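Local coordinates for probable outer membrane protein (Pseudomonas aeruginosa, PDB 3DWO) that probably carries long-chain fatty acids or similar hydrophobic compounds across the bacterial outer membrane, as a beta-barrel channel of the FadL family, at residues G20-S28 and A36-Q46. Residues are numbered along the deposited sequence; the frame is centred on the assembly and turned at random.
Sequences GSLFPNDPS and AMAFIDKRIAQ
P27 sets the CG corner of its ring against the amide of Q46, the side chains crossing at about a right angle, with P27 CG 3.0 Å from Q46 OE1. Here the N-terminal segment inside the FadL-family beta-barrel packs against the start of the first barrel strand, 44-63. Q46 is stretched out, with CG anti to the backbone N (chi1 -179°), and this brings its amide against P27 CG. The amide is held at both ends: OE1 accepts from N9 and NE2 bonds to T440. N9 also donates to D26, so one asparagine ties the strand to the turn before helix 29-32. There D26 caps the turn: its OD1 takes S28 N and its OD2 takes S28 OG, both from above the carboxylate plane. I44 reaches two residues: CG2 lies 4.0 Å from P27 CG, and CD1 rests against O and CB of N25. I40, in the loop ahead of the strand, puts CD1 3.7 Å from D26 O. Further along, L22 CD2 touches A36 CB at 3.7 Å. K42 crosses the N25 side chain at about a right angle, with K42 CE 3.2 Å from N25 CG, while K42 NZ forms a salt bridge with D442. Water 1 joins the backbones, accepting from N25 N and donating to F39 O, each at 2.8 Å.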
ATOM      1  N   GLY A  20       7.427 -14.023  11.212  1.00 30.78           N
ATOM      2  CA  GLY A  20       6.789 -14.334   9.949  1.00 30.40           C
ATOM      3  C   GLY A  20       5.786 -15.458  10.104  1.00 32.83           C
ATOM      4  O   GLY A  20       4.929 -15.421  10.993  1.00 32.17           O
ATOM      5  N   SER A  21       5.893 -16.468   9.246  1.00 33.01           N
ATOM      6  CA  SER A  21       4.978 -17.597   9.300  1.00 36.85           C
ATOM      7  C   SER A  21       5.670 -18.876   9.773  1.00 37.37           C
ATOM      8  O   SER A  21       5.217 -19.983   9.465  1.00 37.81           O
ATOM      9  CB  SER A  21       4.354 -17.819   7.918  1.00 38.14           C
ATOM     10  OG  SER A  21       5.359 -17.990   6.933  1.00 41.34           O
ATOM     11  N   LEU A  22       6.750 -18.721  10.538  1.00 36.76           N
ATOM     12  CA  LEU A  22       7.503 -19.868  11.030  1.00 36.46           C
ATOM     13  C   LEU A  22       6.998 -20.502  12.327  1.00 37.11           C
ATOM     14  O   LEU A  22       7.527 -21.527  12.757  1.00 38.25           O
ATOM     15  CB  LEU A  22       8.985 -19.502  11.171  1.00 36.98           C
ATOM     16  CG  LEU A  22       9.710 -19.204   9.852  1.00 37.54           C
ATOM     17  CD1 LEU A  22      11.191 -18.983  10.103  1.00 36.86           C
ATOM     18  CD2 LEU A  22       9.510 -20.360   8.886  1.00 37.98           C
ATOM     19  N   PHE A  23       5.988 -19.906  12.957  1.00 37.16           N
ATOM     20  CA  PHE A  23       5.434 -20.484  14.178  1.00 36.92           C
ATOM     21  C   PHE A  23       4.719 -21.778  13.788  1.00 37.99           C
ATOM     22  O   PHE A  23       4.190 -21.895  12.685  1.00 37.06           O
ATOM     23  CB  PHE A  23       4.452 -19.515  14.844  1.00 37.30           C
ATOM     24  CG  PHE A  23       5.111 -18.515  15.759  1.00 37.79           C
ATOM     25  CD1 PHE A  23       5.266 -18.790  17.115  1.00 37.75           C
ATOM     26  CD2 PHE A  23       5.600 -17.310  15.262  1.00 37.26           C
ATOM     27  CE1 PHE A  23       5.898 -17.880  17.963  1.00 37.23           C
ATOM     28  CE2 PHE A  23       6.234 -16.396  16.100  1.00 37.63           C
ATOM     29  CZ  PHE A  23       6.383 -16.683  17.454  1.00 37.61           C
ATOM     30  N   PRO A  24       4.704 -22.770  14.692  1.00 38.82           N
ATOM     31  CA  PRO A  24       4.067 -24.073  14.468  1.00 38.24           C
ATOM     32  C   PRO A  24       2.691 -24.084  13.794  1.00 38.40           C
ATOM     33  O   PRO A  24       1.742 -23.465  14.271  1.00 37.51           O
ATOM     34  CB  PRO A  24       4.029 -24.674  15.870  1.00 38.29           C
ATOM     35  CG  PRO A  24       5.316 -24.182  16.454  1.00 39.05           C
ATOM     36  CD  PRO A  24       5.336 -22.719  16.025  1.00 38.60           C
ATOM     37  N   ASN A  25       2.604 -24.810  12.682  1.00 38.12           N
ATOM     38  CA  ASN A  25       1.365 -24.965  11.925  1.00 38.98           C
ATOM     39  C   ASN A  25       0.618 -23.669  11.612  1.00 38.21           C
ATOM     40  O   ASN A  25      -0.571 -23.541  11.902  1.00 38.42           O
ATOM     41  CB  ASN A  25       0.430 -25.930  12.661  1.00 40.25           C
ATOM     42  CG  ASN A  25       1.061 -27.293  12.884  1.00 42.53           C
ATOM     43  OD1 ASN A  25       1.523 -27.941  11.943  1.00 43.73           O
ATOM     44  ND2 ASN A  25       1.080 -27.736  14.133  1.00 42.58           N
ATOM     45  N   ASP A  26       1.322 -22.718  11.009  1.00 37.13           N
ATOM     46  CA  ASP A  26       0.735 -21.436  10.639  1.00 36.23           C
ATOM     47  C   ASP A  26       0.434 -21.460   9.141  1.00 34.80           C
ATOM     48  O   ASP A  26       1.341 -21.348   8.314  1.00 35.33           O
ATOM     49  CB  ASP A  26       1.709 -20.302  10.974  1.00 37.09           C
ATOM     50  CG  ASP A  26       1.220 -18.950  10.496  1.00 37.23           C
ATOM     51  OD1 ASP A  26       0.067 -18.855  10.029  1.00 37.93           O
ATOM     52  OD2 ASP A  26       1.994 -17.976  10.592  1.00 39.40           O
ATOM     53  N   PRO A  27      -0.848 -21.603   8.777  1.00 33.77           N
ATOM     54  CA  PRO A  27      -1.281 -21.649   7.377  1.00 32.92           C
ATOM     55  C   PRO A  27      -0.877 -20.456   6.508  1.00 32.24           C
ATOM     56  O   PRO A  27      -0.882 -20.562   5.280  1.00 31.43           O
ATOM     57  CB  PRO A  27      -2.795 -21.814   7.492  1.00 32.85           C
ATOM     58  CG  PRO A  27      -3.116 -21.115   8.769  1.00 33.03           C
ATOM     59  CD  PRO A  27      -2.013 -21.596   9.679  1.00 33.68           C
ATOM     60  N   SER A  28      -0.521 -19.334   7.130  1.00 30.13           N
ATOM     61  CA  SER A  28      -0.111 -18.156   6.364  1.00 30.13           C
ATOM     62  C   SER A  28       1.162 -18.458   5.581  1.00 29.13           C
ATOM     63  O   SER A  28       1.567 -17.687   4.709  1.00 27.15           O
ATOM     64  CB  SER A  28       0.139 -16.963   7.289  1.00 30.77           C
ATOM     65  OG  SER A  28       1.247 -17.204   8.135  1.00 33.81           O
ATOM     66  N   ALA A  36       8.023 -23.370   4.711  1.00 33.27           N
ATOM     67  CA  ALA A  36       7.616 -23.726   6.069  1.00 34.35           C
ATOM     68  C   ALA A  36       6.427 -24.677   6.078  1.00 35.91           C
ATOM     69  O   ALA A  36       6.110 -25.303   7.093  1.00 36.47           O
ATOM     70  CB  ALA A  36       7.283 -22.463   6.861  1.00 32.93           C
ATOM     71  N   MET A  37       5.773 -24.780   4.934  1.00 36.61           N
ATOM     72  CA  MET A  37       4.611 -25.639   4.771  1.00 37.59           C
ATOM     73  C   MET A  37       5.011 -27.115   4.932  1.00 38.51           C
ATOM     74  O   MET A  37       4.195 -27.964   5.301  1.00 38.34           O
ATOM     75  CB  MET A  37       4.036 -25.386   3.379  1.00 36.98           C
ATOM     76  CG  MET A  37       2.538 -25.425   3.274  1.00 38.00           C
ATOM     77  SD  MET A  37       1.992 -24.543   1.796  1.00 32.89           S
ATOM     78  CE  MET A  37       3.069 -25.218   0.538  1.00 33.27           C
ATOM     79  N   ALA A  38       6.277 -27.408   4.659  1.00 39.10           N
ATOM     80  CA  ALA A  38       6.793 -28.768   4.748  1.00 40.33           C
ATOM     81  C   ALA A  38       6.819 -29.304   6.179  1.00 41.16           C
ATOM     82  O   ALA A  38       7.074 -30.485   6.398  1.00 39.57           O
ATOM     83  CB  ALA A  38       8.194 -28.825   4.145  1.00 39.15           C
ATOM     84  N   PHE A  39       6.547 -28.439   7.148  1.00 42.33           N
ATOM     85  CA  PHE A  39       6.559 -28.852   8.541  1.00 43.31           C
ATOM     86  C   PHE A  39       5.191 -28.775   9.195  1.00 44.39           C
ATOM     87  O   PHE A  39       5.067 -28.894  10.412  1.00 44.60           O
ATOM     88  CB  PHE A  39       7.587 -28.016   9.302  1.00 42.98           C
ATOM     89  CG  PHE A  39       8.989 -28.236   8.823  1.00 44.10           C
ATOM     90  CD1 PHE A  39       9.677 -29.401   9.157  1.00 45.15           C
ATOM     91  CD2 PHE A  39       9.600 -27.319   7.977  1.00 44.29           C
ATOM     92  CE1 PHE A  39      10.956 -29.649   8.650  1.00 45.32           C
ATOM     93  CE2 PHE A  39      10.875 -27.556   7.464  1.00 44.37           C
ATOM     94  CZ  PHE A  39      11.554 -28.725   7.800  1.00 45.08           C
ATOM     95  N   ILE A  40       4.165 -28.572   8.376  1.00 46.44           N
ATOM     96  CA  ILE A  40       2.793 -28.519   8.865  1.00 47.84           C
ATOM     97  C   ILE A  40       2.262 -29.929   8.661  1.00 50.26           C
ATOM     98  O   ILE A  40       2.057 -30.371   7.531  1.00 50.87           O
ATOM     99  CB  ILE A  40       1.952 -27.492   8.072  1.00 45.78           C
ATOM    100  CG1 ILE A  40       2.405 -26.077   8.444  1.00 44.92           C
ATOM    101  CG2 ILE A  40       0.471 -27.681   8.365  1.00 44.22           C
ATOM    102  CD1 ILE A  40       1.681 -24.974   7.712  1.00 43.45           C
ATOM    103  N   ASP A  41       2.051 -30.629   9.769  1.00 52.95           N
ATOM    104  CA  ASP A  41       1.605 -32.017   9.754  1.00 55.33           C
ATOM    105  C   ASP A  41       0.152 -32.342   9.416  1.00 55.14           C
ATOM    106  O   ASP A  41      -0.223 -33.512   9.413  1.00 56.26           O
ATOM    107  CB  ASP A  41       1.978 -32.668  11.091  1.00 58.35           C
ATOM    108  CG  ASP A  41       1.664 -31.776  12.285  1.00 61.15           C
ATOM    109  OD1 ASP A  41       2.197 -32.049  13.383  1.00 62.80           O
ATOM    110  OD2 ASP A  41       0.887 -30.808  12.132  1.00 62.62           O
ATOM    111  N   LYS A  42      -0.667 -31.339   9.119  1.00 54.65           N
ATOM    112  CA  LYS A  42      -2.063 -31.618   8.786  1.00 53.78           C
ATOM    113  C   LYS A  42      -2.762 -30.553   7.954  1.00 52.01           C
ATOM    114  O   LYS A  42      -2.204 -29.491   7.684  1.00 51.07           O
ATOM    115  CB  LYS A  42      -2.867 -31.870  10.065  1.00 55.70           C
ATOM    116  CG  LYS A  42      -2.377 -31.094  11.274  1.00 58.10           C
ATOM    117  CD  LYS A  42      -2.325 -29.601  11.015  1.00 59.72           C
ATOM    118  CE  LYS A  42      -1.647 -28.882  12.173  1.00 61.51           C
ATOM    119  NZ  LYS A  42      -2.294 -29.203  13.476  1.00 62.70           N
ATOM    120  N   ARG A  43      -3.992 -30.861   7.546  1.00 50.36           N
ATOM    121  CA  ARG A  43      -4.805 -29.953   6.747  1.00 48.90           C
ATOM    122  C   ARG A  43      -5.301 -28.804   7.609  1.00 46.62           C
ATOM    123  O   ARG A  43      -5.865 -29.027   8.679  1.00 46.35           O
ATOM    124  CB  ARG A  43      -6.028 -30.670   6.176  1.00 51.10           C
ATOM    125  CG  ARG A  43      -5.756 -31.757   5.161  1.00 55.56           C
ATOM    126  CD  ARG A  43      -7.088 -32.258   4.617  1.00 59.21           C
ATOM    127  NE  ARG A  43      -6.949 -33.284   3.587  1.00 63.06           N
ATOM    128  CZ  ARG A  43      -7.962 -33.731   2.849  1.00 65.48           C
ATOM    129  NH1 ARG A  43      -9.183 -33.240   3.028  1.00 66.27           N
ATOM    130  NH2 ARG A  43      -7.758 -34.666   1.928  1.00 65.95           N
ATOM    131  N   ILE A  44      -5.104 -27.578   7.137  1.00 43.79           N
ATOM    132  CA  ILE A  44      -5.555 -26.411   7.875  1.00 40.93           C
ATOM    133  C   ILE A  44      -6.201 -25.389   6.946  1.00 39.28           C
ATOM    134  O   ILE A  44      -5.663 -25.063   5.883  1.00 38.44           O
ATOM    135  CB  ILE A  44      -4.389 -25.732   8.625  1.00 41.76           C
ATOM    136  CG1 ILE A  44      -3.638 -26.763   9.465  1.00 42.99           C
ATOM    137  CG2 ILE A  44      -4.928 -24.649   9.552  1.00 41.48           C
ATOM    138  CD1 ILE A  44      -2.473 -26.187  10.244  1.00 44.35           C
ATOM    139  N   ALA A  45      -7.373 -24.910   7.351  1.00 37.21           N
ATOM    140  CA  ALA A  45      -8.124 -23.907   6.605  1.00 35.66           C
ATOM    141  C   ALA A  45      -8.266 -22.729   7.560  1.00 35.53           C
ATOM    142  O   ALA A  45      -8.605 -22.915   8.728  1.00 35.42           O
ATOM    143  CB  ALA A  45      -9.492 -24.447   6.223  1.00 33.71           C
ATOM    144  N   GLN A  46      -8.012 -21.519   7.073  1.00 34.85           N
ATOM    145  CA  GLN A  46      -8.084 -20.347   7.936  1.00 34.44           C
ATOM    146  C   GLN A  46      -8.601 -19.092   7.243  1.00 34.32           C
ATOM    147  O   GLN A  46      -8.235 -18.801   6.106  1.00 34.03           O
ATOM    148  CB  GLN A  46      -6.693 -20.073   8.510  1.00 33.96           C
ATOM    149  CG  GLN A  46      -6.599 -18.895   9.456  1.00 34.87           C
ATOM    150  CD  GLN A  46      -5.168 -18.644   9.902  1.00 34.39           C
ATOM    151  OE1 GLN A  46      -4.297 -18.329   9.088  1.00 33.11           O
ATOM    152  NE2 GLN A  46      -4.917 -18.793  11.195  1.00 32.13           N
TER
HETATM  153  O   HOH W   1       4.662 -26.441  11.774  1.00 48.16           O